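Local coordinates for cobalamin biosynthesis protein (cbiD) (Archaeoglobus fulgidus, PDB 1SR8), which probably catalyses the S-adenosyl-L-methionine-dependent methylation of C-1 in cobalt-precorrin-5B to give cobalt-precorrin-6A, a step of anaerobic cobalamin biosynthesis, at residues A54-L59 with A108-T113; E61-V66 with V78-E83; M206-I211 with Q231-G236; R217-Y222 with I250-P255. All blocks are in the same frame, centred on the assembly; numbering follows the deposited sequence.

Contact 1: A54-L59 with A108-T113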
# COMPACT_ATOMS: atom_id res chain seq x y z
N ALA A 54 -11.89 -13.25 7.69
CA ALA A 54 -13.24 -13.65 7.31
C ALA A 54 -13.44 -15.16 7.41
O ALA A 54 -14.51 -15.63 7.80
CB ALA A 54 -13.55 -13.17 5.90
N ALA A 55 -12.42 -15.93 7.06
CA ALA A 55 -12.53 -17.38 7.13
C ALA A 55 -12.76 -17.84 8.57
O ALA A 55 -13.60 -18.72 8.82
CB ALA A 55 -11.27 -18.02 6.55
N ILE A 56 -12.02 -17.26 9.52
CA ILE A 56 -12.15 -17.61 10.94
C ILE A 56 -13.49 -17.16 11.51
O ILE A 56 -14.17 -17.91 12.20
CB ILE A 56 -11.02 -16.96 11.79
CG1 ILE A 56 -9.66 -17.59 11.44
CG2 ILE A 56 -11.32 -17.13 13.28
CD1 ILE A 56 -8.50 -16.97 12.19
N ALA A 57 -13.86 -15.92 11.23
CA ALA A 57 -15.10 -15.36 11.69
C ALA A 57 -16.32 -16.11 11.14
O ALA A 57 -17.31 -16.30 11.85
CB ALA A 57 -15.17 -13.90 11.30
N SER A 58 -16.24 -16.54 9.88
CA SER A 58 -17.36 -17.23 9.23
C SER A 58 -17.69 -18.58 9.85
O SER A 58 -18.74 -19.17 9.56
CB SER A 58 -17.09 -17.42 7.74
OG SER A 58 -16.10 -18.40 7.52
N LEU A 59 -16.81 -19.08 10.70
CA LEU A 59 -17.06 -20.36 11.35
C LEU A 59 -18.22 -20.25 12.32
O LEU A 59 -19.06 -21.14 12.41
CB LEU A 59 -15.83 -20.82 12.11
CG LEU A 59 -14.73 -21.41 11.24
CD1 LEU A 59 -13.61 -21.89 12.14
CD2 LEU A 59 -15.30 -22.55 10.42
N ALA A 108 -9.02 -17.84 1.42
CA ALA A 108 -8.52 -18.26 2.72
C ALA A 108 -9.35 -19.43 3.21
O ALA A 108 -10.59 -19.39 3.17
CB ALA A 108 -8.59 -17.11 3.72
N GLU A 109 -8.67 -20.46 3.70
CA GLU A 109 -9.35 -21.64 4.19
C GLU A 109 -8.83 -22.02 5.57
O GLU A 109 -7.61 -22.11 5.75
CB GLU A 109 -9.12 -22.80 3.22
CG GLU A 109 -9.81 -24.09 3.58
CD GLU A 109 -11.07 -24.32 2.77
OE1 GLU A 109 -12.15 -24.51 3.37
OE2 GLU A 109 -10.96 -24.32 1.52
N VAL A 110 -9.72 -22.22 6.53
CA VAL A 110 -9.32 -22.62 7.88
C VAL A 110 -8.85 -24.06 7.81
O VAL A 110 -9.46 -24.87 7.11
CB VAL A 110 -10.48 -22.54 8.92
CG1 VAL A 110 -11.01 -21.12 9.04
CG2 VAL A 110 -11.59 -23.50 8.55
N CYS A 111 -7.78 -24.39 8.50
CA CYS A 111 -7.28 -25.75 8.49
C CYS A 111 -7.00 -26.23 9.91
O CYS A 111 -7.09 -25.45 10.86
CB CYS A 111 -6.04 -25.87 7.59
SG CYS A 111 -4.59 -24.87 7.97
N GLU A 112 -6.70 -27.51 10.07
CA GLU A 112 -6.42 -28.09 11.38
C GLU A 112 -5.13 -27.62 12.02
O GLU A 112 -5.11 -27.26 13.20
CB GLU A 112 -6.40 -29.62 11.29
CG GLU A 112 -7.75 -30.21 10.97
CD GLU A 112 -8.76 -29.91 12.04
OE1 GLU A 112 -8.60 -30.42 13.16
OE2 GLU A 112 -9.71 -29.15 11.76
N THR A 113 -4.05 -27.63 11.26
CA THR A 113 -2.76 -27.21 11.79
C THR A 113 -2.69 -25.69 12.00
O THR A 113 -2.81 -24.91 11.05
CB THR A 113 -1.63 -27.70 10.86
OG1 THR A 113 -0.42 -26.98 11.12
CG2 THR A 113 -2.05 -27.55 9.42

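Contact 2: E61-V66 with V78-E83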
# COMPACT_ATOMS: atom_id res chain seq x y z
N GLU A 61 -20.60 -17.67 12.37
CA GLU A 61 -21.60 -16.72 11.88
C GLU A 61 -21.33 -16.28 10.45
O GLU A 61 -20.19 -16.35 9.97
CB GLU A 61 -21.66 -15.50 12.79
CG GLU A 61 -20.32 -14.85 13.00
CD GLU A 61 -20.28 -14.02 14.26
OE1 GLU A 61 -21.17 -13.16 14.42
OE2 GLU A 61 -19.37 -14.24 15.09
N LYS A 62 -22.37 -15.82 9.76
CA LYS A 62 -22.22 -15.37 8.38
C LYS A 62 -21.46 -14.05 8.33
O LYS A 62 -21.72 -13.14 9.13
CB LYS A 62 -23.60 -15.25 7.71
CG LYS A 62 -24.51 -14.16 8.27
CD LYS A 62 -24.15 -12.77 7.72
CE LYS A 62 -25.19 -11.72 8.10
NZ LYS A 62 -26.54 -12.02 7.53
N VAL A 63 -20.52 -13.96 7.40
CA VAL A 63 -19.69 -12.77 7.24
C VAL A 63 -19.82 -12.15 5.86
O VAL A 63 -19.90 -12.86 4.85
CB VAL A 63 -18.18 -13.10 7.48
CG1 VAL A 63 -17.37 -11.82 7.57
CG2 VAL A 63 -18.02 -13.93 8.73
N GLU A 64 -19.84 -10.83 5.82
CA GLU A 64 -19.94 -10.10 4.57
C GLU A 64 -18.92 -8.98 4.56
O GLU A 64 -18.62 -8.42 3.51
CB GLU A 64 -21.33 -9.52 4.40
CG GLU A 64 -22.42 -10.56 4.24
CD GLU A 64 -23.80 -9.95 4.22
OE1 GLU A 64 -24.28 -9.49 5.28
OE2 GLU A 64 -24.40 -9.92 3.12
N LYS A 65 -18.40 -8.66 5.74
CA LYS A 65 -17.39 -7.62 5.92
C LYS A 65 -16.59 -7.92 7.17
O LYS A 65 -17.10 -8.51 8.13
CB LYS A 65 -18.05 -6.24 6.10
CG LYS A 65 -18.81 -5.74 4.90
CD LYS A 65 -19.61 -4.47 5.25
CE LYS A 65 -20.51 -4.01 4.08
NZ LYS A 65 -21.38 -2.85 4.43
N VAL A 66 -15.32 -7.54 7.16
CA VAL A 66 -14.47 -7.75 8.32
C VAL A 66 -13.63 -6.49 8.47
O VAL A 66 -13.49 -5.71 7.53
CB VAL A 66 -13.51 -8.96 8.17
CG1 VAL A 66 -14.30 -10.22 7.88
CG2 VAL A 66 -12.50 -8.69 7.07
N VAL A 78 -13.32 -4.40 4.98
CA VAL A 78 -13.26 -5.03 3.67
C VAL A 78 -14.47 -5.94 3.44
O VAL A 78 -14.85 -6.72 4.32
CB VAL A 78 -11.96 -5.89 3.52
CG1 VAL A 78 -11.89 -6.54 2.15
CG2 VAL A 78 -10.74 -5.02 3.76
N GLU A 79 -15.06 -5.84 2.25
CA GLU A 79 -16.20 -6.67 1.90
C GLU A 79 -15.66 -8.03 1.47
O GLU A 79 -14.72 -8.12 0.69
CB GLU A 79 -17.02 -6.03 0.78
CG GLU A 79 -17.83 -4.84 1.26
CD GLU A 79 -19.20 -4.77 0.62
OE1 GLU A 79 -19.30 -4.38 -0.56
OE2 GLU A 79 -20.19 -5.12 1.31
N VAL A 80 -16.27 -9.09 1.99
CA VAL A 80 -15.82 -10.43 1.67
C VAL A 80 -17.02 -11.35 1.41
O VAL A 80 -18.17 -10.97 1.63
CB VAL A 80 -15.02 -11.04 2.85
CG1 VAL A 80 -13.86 -10.13 3.22
CG2 VAL A 80 -15.92 -11.24 4.05
N GLU A 81 -16.71 -12.55 0.93
CA GLU A 81 -17.71 -13.58 0.67
C GLU A 81 -17.19 -14.78 1.45
O GLU A 81 -16.40 -15.56 0.95
CB GLU A 81 -17.77 -13.91 -0.82
CG GLU A 81 -18.82 -14.95 -1.18
CD GLU A 81 -18.72 -15.41 -2.62
OE1 GLU A 81 -17.68 -16.02 -2.97
OE2 GLU A 81 -19.67 -15.17 -3.41
N ALA A 82 -17.63 -14.90 2.70
CA ALA A 82 -17.16 -15.99 3.54
C ALA A 82 -18.28 -16.90 4.03
O ALA A 82 -19.41 -16.46 4.23
CB ALA A 82 -16.40 -15.42 4.73
N GLU A 83 -17.95 -18.18 4.23
CA GLU A 83 -18.93 -19.14 4.71
C GLU A 83 -18.28 -20.41 5.24
O GLU A 83 -17.55 -21.09 4.52
CB GLU A 83 -19.91 -19.50 3.60
CG GLU A 83 -21.05 -20.39 4.05
CD GLU A 83 -22.01 -20.72 2.93
OE1 GLU A 83 -22.64 -19.78 2.39
OE2 GLU A 83 -22.12 -21.92 2.58
O HOH W 1 -19.78 -8.13 0.88

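Contact 3: M206-I211 with Q231-G236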
# COMPACT_ATOMS: atom_id res chain seq x y z
N MET A 206 2.41 22.42 -1.74
CA MET A 206 2.63 23.86 -1.89
C MET A 206 2.37 24.58 -0.57
O MET A 206 2.68 25.75 -0.43
CB MET A 206 1.70 24.42 -2.97
CG MET A 206 1.91 23.81 -4.34
SD MET A 206 3.12 24.64 -5.35
CE MET A 206 2.27 24.59 -6.83
N GLN A 207 1.78 23.88 0.40
CA GLN A 207 1.50 24.48 1.69
C GLN A 207 2.76 24.48 2.55
O GLN A 207 2.77 25.04 3.64
CB GLN A 207 0.43 23.69 2.44
CG GLN A 207 -0.90 23.63 1.76
CD GLN A 207 -1.76 22.52 2.32
OE1 GLN A 207 -1.52 21.35 2.05
NE2 GLN A 207 -2.76 22.89 3.12
N TYR A 208 3.82 23.85 2.05
CA TYR A 208 5.07 23.74 2.79
C TYR A 208 6.21 24.33 1.99
O TYR A 208 6.29 24.13 0.78
CB TYR A 208 5.37 22.27 3.09
CG TYR A 208 4.27 21.58 3.87
CD1 TYR A 208 4.24 21.64 5.26
CD2 TYR A 208 3.24 20.90 3.21
CE1 TYR A 208 3.22 21.03 5.99
CE2 TYR A 208 2.20 20.28 3.93
CZ TYR A 208 2.21 20.35 5.33
OH TYR A 208 1.21 19.75 6.07
N HIS A 209 7.10 25.04 2.67
CA HIS A 209 8.23 25.64 1.98
C HIS A 209 9.28 24.58 1.67
O HIS A 209 9.80 24.52 0.55
CB HIS A 209 8.85 26.77 2.82
CG HIS A 209 10.02 27.42 2.16
ND1 HIS A 209 9.93 28.07 0.95
CD2 HIS A 209 11.33 27.45 2.51
CE1 HIS A 209 11.13 28.47 0.57
NE2 HIS A 209 12.00 28.11 1.50
N ARG A 210 9.59 23.75 2.66
CA ARG A 210 10.58 22.70 2.49
C ARG A 210 9.87 21.36 2.35
O ARG A 210 8.99 21.03 3.15
CB ARG A 210 11.52 22.67 3.70
CG ARG A 210 12.11 24.03 4.03
CD ARG A 210 13.15 23.97 5.15
NE ARG A 210 13.63 25.30 5.53
CZ ARG A 210 12.97 26.14 6.33
NH1 ARG A 210 11.80 25.79 6.84
NH2 ARG A 210 13.47 27.35 6.60
N ILE A 211 10.23 20.59 1.33
CA ILE A 211 9.60 19.29 1.12
C ILE A 211 10.57 18.20 0.67
O ILE A 211 11.48 18.45 -0.14
CB ILE A 211 8.46 19.36 0.06
CG1 ILE A 211 9.02 19.79 -1.30
CG2 ILE A 211 7.36 20.30 0.55
CD1 ILE A 211 8.14 19.44 -2.51
N GLN A 231 8.81 18.62 4.72
CA GLN A 231 7.57 17.85 4.74
C GLN A 231 7.73 16.67 3.77
O GLN A 231 7.89 16.86 2.55
CB GLN A 231 6.38 18.72 4.33
CG GLN A 231 5.02 18.10 4.67
CD GLN A 231 4.87 17.82 6.15
OE1 GLN A 231 5.42 18.54 6.99
NE2 GLN A 231 4.09 16.80 6.50
N PRO A 232 7.70 15.44 4.30
CA PRO A 232 7.86 14.24 3.47
C PRO A 232 6.64 13.86 2.63
O PRO A 232 5.51 13.74 3.14
CB PRO A 232 8.24 13.17 4.49
CG PRO A 232 7.44 13.57 5.69
CD PRO A 232 7.56 15.09 5.72
N PHE A 233 6.89 13.68 1.34
CA PHE A 233 5.88 13.32 0.35
C PHE A 233 6.37 12.16 -0.50
O PHE A 233 7.57 12.02 -0.73
CB PHE A 233 5.58 14.51 -0.57
CG PHE A 233 4.79 15.60 0.09
CD1 PHE A 233 3.42 15.46 0.26
CD2 PHE A 233 5.42 16.73 0.59
CE1 PHE A 233 2.68 16.43 0.93
CE2 PHE A 233 4.69 17.71 1.26
CZ PHE A 233 3.33 17.56 1.43
N VAL A 234 5.44 11.34 -0.97
CA VAL A 234 5.80 10.23 -1.82
C VAL A 234 5.32 10.57 -3.22
O VAL A 234 4.13 10.75 -3.45
CB VAL A 234 5.13 8.92 -1.39
CG1 VAL A 234 5.45 7.83 -2.41
CG2 VAL A 234 5.61 8.51 -0.02
N PHE A 235 6.26 10.69 -4.15
CA PHE A 235 5.91 11.01 -5.52
C PHE A 235 6.32 9.89 -6.47
O PHE A 235 6.16 10.00 -7.68
CB PHE A 235 6.59 12.33 -5.94
CG PHE A 235 5.80 13.55 -5.55
CD1 PHE A 235 4.88 14.09 -6.43
CD2 PHE A 235 5.94 14.11 -4.29
CE1 PHE A 235 4.09 15.19 -6.05
CE2 PHE A 235 5.16 15.20 -3.90
CZ PHE A 235 4.24 15.74 -4.79
N GLY A 236 6.83 8.80 -5.90
CA GLY A 236 7.25 7.68 -6.73
C GLY A 236 8.24 8.09 -7.81
O GLY A 236 9.29 8.67 -7.52

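Contact 4: R217-Y222 with I250-P255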
# COMPACT_ATOMS: atom_id res chain seq x y z
N ARG A 217 7.44 4.44 0.55
CA ARG A 217 7.29 4.51 2.00
C ARG A 217 8.60 4.41 2.77
O ARG A 217 8.79 5.12 3.74
CB ARG A 217 6.32 3.42 2.47
CG ARG A 217 6.01 3.44 3.98
CD ARG A 217 5.33 4.74 4.40
NE ARG A 217 4.82 4.64 5.77
CZ ARG A 217 3.91 5.44 6.29
NH1 ARG A 217 3.39 6.42 5.56
NH2 ARG A 217 3.47 5.25 7.53
N LYS A 218 9.51 3.53 2.35
CA LYS A 218 10.78 3.40 3.07
C LYS A 218 11.57 4.70 2.98
O LYS A 218 12.15 5.13 3.97
CB LYS A 218 11.60 2.23 2.51
CG LYS A 218 10.84 0.91 2.55
CD LYS A 218 11.69 -0.30 2.16
CE LYS A 218 10.85 -1.39 1.48
NZ LYS A 218 9.71 -1.90 2.32
N ALA A 219 11.56 5.30 1.79
CA ALA A 219 12.25 6.57 1.54
C ALA A 219 11.64 7.67 2.41
O ALA A 219 12.35 8.50 2.99
CB ALA A 219 12.13 6.95 0.08
N TRP A 220 10.32 7.65 2.48
CA TRP A 220 9.54 8.61 3.25
C TRP A 220 9.94 8.52 4.72
O TRP A 220 10.09 9.54 5.39
CB TRP A 220 8.06 8.30 3.08
CG TRP A 220 7.10 9.24 3.76
CD1 TRP A 220 6.58 10.40 3.24
CD2 TRP A 220 6.50 9.06 5.05
NE1 TRP A 220 5.69 10.94 4.13
CE2 TRP A 220 5.62 10.15 5.24
CE3 TRP A 220 6.62 8.09 6.05
CZ2 TRP A 220 4.85 10.29 6.41
CZ3 TRP A 220 5.86 8.23 7.20
CH2 TRP A 220 4.98 9.33 7.37
N LEU A 221 10.09 7.30 5.22
CA LEU A 221 10.47 7.06 6.61
C LEU A 221 11.88 7.58 6.83
O LEU A 221 12.19 8.14 7.88
CB LEU A 221 10.41 5.57 6.94
CG LEU A 221 9.01 4.97 7.10
CD1 LEU A 221 9.08 3.45 7.21
CD2 LEU A 221 8.35 5.55 8.33
N TYR A 222 12.73 7.39 5.83
CA TYR A 222 14.10 7.84 5.94
C TYR A 222 14.14 9.36 6.05
O TYR A 222 14.82 9.90 6.91
CB TYR A 222 14.90 7.42 4.72
CG TYR A 222 16.37 7.70 4.84
CD1 TYR A 222 17.21 6.86 5.59
CD2 TYR A 222 16.94 8.81 4.20
CE1 TYR A 222 18.57 7.11 5.68
CE2 TYR A 222 18.30 9.07 4.30
CZ TYR A 222 19.12 8.22 5.04
OH TYR A 222 20.48 8.46 5.10
N ILE A 250 14.19 18.38 -1.54
CA ILE A 250 15.25 17.40 -1.37
C ILE A 250 14.68 16.10 -1.93
O ILE A 250 13.51 15.79 -1.72
CB ILE A 250 15.66 17.26 0.13
CG1 ILE A 250 17.06 16.65 0.22
CG2 ILE A 250 14.66 16.39 0.90
CD1 ILE A 250 17.60 16.60 1.64
N ILE A 251 15.49 15.36 -2.69
CA ILE A 251 15.05 14.09 -3.26
C ILE A 251 15.66 12.92 -2.49
O ILE A 251 16.87 12.84 -2.33
CB ILE A 251 15.45 13.97 -4.75
CG1 ILE A 251 14.78 15.09 -5.55
CG2 ILE A 251 15.04 12.60 -5.28
CD1 ILE A 251 15.19 15.12 -7.00
N VAL A 252 14.80 12.03 -2.00
CA VAL A 252 15.25 10.86 -1.26
C VAL A 252 14.61 9.62 -1.90
O VAL A 252 13.39 9.56 -2.06
CB VAL A 252 14.83 10.93 0.23
CG1 VAL A 252 15.40 9.74 0.99
CG2 VAL A 252 15.29 12.26 0.83
N GLY A 253 15.42 8.64 -2.27
CA GLY A 253 14.87 7.45 -2.88
C GLY A 253 15.88 6.34 -3.06
O GLY A 253 17.08 6.53 -2.85
N PHE A 254 15.39 5.17 -3.45
CA PHE A 254 16.26 4.02 -3.68
C PHE A 254 16.66 3.98 -5.15
O PHE A 254 15.92 4.43 -6.03
CB PHE A 254 15.56 2.72 -3.27
CG PHE A 254 15.31 2.60 -1.79
CD1 PHE A 254 14.28 3.31 -1.17
CD2 PHE A 254 16.12 1.80 -1.00
CE1 PHE A 254 14.06 3.21 0.21
CE2 PHE A 254 15.91 1.69 0.38
CZ PHE A 254 14.87 2.40 0.98
N PRO A 255 17.85 3.43 -5.44
CA PRO A 255 18.43 3.29 -6.77
C PRO A 255 17.45 2.89 -7.87
O PRO A 255 17.45 3.46 -8.97
CB PRO A 255 19.50 2.24 -6.56
CG PRO A 255 19.98 2.54 -5.18
CD PRO A 255 18.69 2.74 -4.44

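Contact 1: A54-L59 with A108-T113
V110 presses one methyl group against the last turns of helix 44-57, and most of the contact is apolar packing around that methyl. Its CG1 lies anti to the carbonyl carbon (chi1 -61°), which directs it at the helix, where it sits 4.0 Å from A55 CB. L59, which follows the helix, reaches toward V110, and its CD1 meets V110 CG1 tip to tip at 4.1 Å, while I56 touches the same methyl more distantly. Two residues earlier in the strand, A108 CB faces A55 CB at 4.0 Å.

A second kind of contact sets methyls against backbone carbonyls. V110 CG1 is 3.5 Å from A55 O, and A55 CB is 3.7 Å from A108 O.

Hydrogen bonding stays on the helix side. S58 OG donates to A55 O over 2.8 Å, from above the carbonyl plane and 40° out of it. The same hydroxyl is bonded to G85 N, and G85 is also a backbone partner of V110, so G85 links the two segments indirectly.

With no hydrogen bond joining the two segments directly, close fit holds them together: small alanines let the helix settle near strand 105-111, and V110 and L59 close the packing toward solvent.

Contact 2: E61-V66 with V78-E83
The carboxylate of E79 is met obliquely by K65 CE, which stands off its plane, 3.0 Å from OE2; the two side chains lie side by side, pointing the same way. K65 is extended beyond CG, whereas E79 is bent at chi2 (-141°). The ammonium is farther off, with NZ 4.0 Å from OE2, so any attraction between the opposite charges probably acts beyond salt-bridge distance.

The peptide carbonyls, the other flat groups, are used differently. E64 O takes V80 N at 2.9 Å from above its plane, 56° out of it. A water lies within bonding distance of E64 O and, more weakly, of E79 OE2, though it has more acceptors around it than protons to give. V78 O instead receives V66 N in the carbonyl plane at 3.0 Å, and V66 O receives V78 N at 2.9 Å, nearly along the C=O axis. The oblique bond belongs to E64, where the chain turns a corner.

The other face of the sheet is apolar. V63 CG1 and V80 CG2 meet at 3.9 Å, and V63 CB lies 4.0 Å from A82 CB. A54 and A57 of helix 44-57 cover this face, while A82 N, buried here, has no partner in the model.

A face bearing K65 and E79, backed by one of valines and alanine, is what an amphipathic antiparallel beta hairpin presents, with 63-68 the outermost strand of the six-stranded mixed sheet and 76-83 next to it.

Contact 3: M206-I211 with Q231-G236
Q231 lies flat across the ring of Y208, and this is the tightest part of the contact. Its CG stands 3.4 Å above the ring centre, in a CH-pi contact. The side chain of Q231 leaves with CG anti to the backbone N and then bends at chi2 (59°), which lays the amide over the ring with the two planes only 21° apart. OE1 thus comes to 3.5 Å from Y208 CE1. The phenol oxygen has its own partner beyond the two segments, a hydrogen bond with R10 N.

F233 extends this packing inward. Y208 CD2 approaches the edge of the F233 ring, near its plane, 3.8 Å from CZ; the ring planes are inclined at 59°, so the pair is oblique. I211 CG2 touches F233 CE2, also at 3.8 Å. Beside these side chains, one nearly straight backbone bond, from Q231 N to R210 O at 2.9 Å, sets the parallel pairing of I211 with Q231, and I211 CA comes within 3.3 Å of Q231 O.

The loose side belongs to R210. It is exposed, and although its O takes the backbone bond, its guanidinium leads away from the partner strand; Y208 and Q231 themselves are still partly exposed.

Strand 231-234 is outermost in the four-stranded parallel sheet, next to 210-214, whose other neighbour is 248-253. Helix 217-226 connects the two strands of this contact as a beta-alpha-beta unit, while K201 and I204 of helix 195-204 pack on F233.

Contact 4: R217-Y222 with I250-P255
V252 is where strand 248-253 first meets helix 217-226. Its CG1, anti to the backbone N (chi1 -176°), reaches the helix beside A219 and Y222: it lies 3.7 Å from Y222 CD2 and 3.9 Å from A219 O. The Y222 and V252 side chains cross at about a right angle, the methyl approaching the ring obliquely. The carbonyl of V252 also takes part, its O being 3.6 Å from A219 CB. Around this spot V252 and A219 both touch T214 of strand 210-214, and Y222 touches V280 of strand 278-281.

G253 follows with only backbone to offer, and its CA lies 4.1 Å from A219 CB. F254, just past the strand, occupies the N-cap position of helix 255-262, its own N weakly hydrogen-bonded to T215 OG1. With CG anti to the carbonyl carbon (chi1 -67°), its ring is carried back to the start of helix 217-226. There CE1 is 3.5 Å from K218 CB and 3.6 Å from A219 N, which sits at the edge of the ring, near its plane. Farther out the chain of K218 bends at chi3 and chi4 and its end leads away, so CB makes the contact.

The interface is a helix laid on a parallel sheet, crossing the strand at 128°, with A219 and G253 small enough for close backbone approach. V252 packs toward Y222 and F254 toward K218, at successive places along the helix; with no hydrogen bond between the segments, shape and apolar contact hold them.

In the fold
The four contacts fall into two pairs about 37 to 43 Å apart between centres, on opposite sides of the chain's centre. Contacts 1 and 2 share the six-stranded mixed sheet and helix 44-57: A54 CB packs on both V66 and V80, so the buried helix contact backs the hairpin. Contacts 3 and 4 share the four-stranded parallel sheet, in which strands 210-214 and 248-253 are neighbours, and W220 of the helix reaches P232. Contact 1 is the most buried; the others open partly to solvent. Helix-on-strand contacts 1 and 4 have no hydrogen bond between their segments and rest mainly on apolar packing, whereas strand-pairing contacts 2 and 3 add backbone hydrogen bonds, three and one respectively.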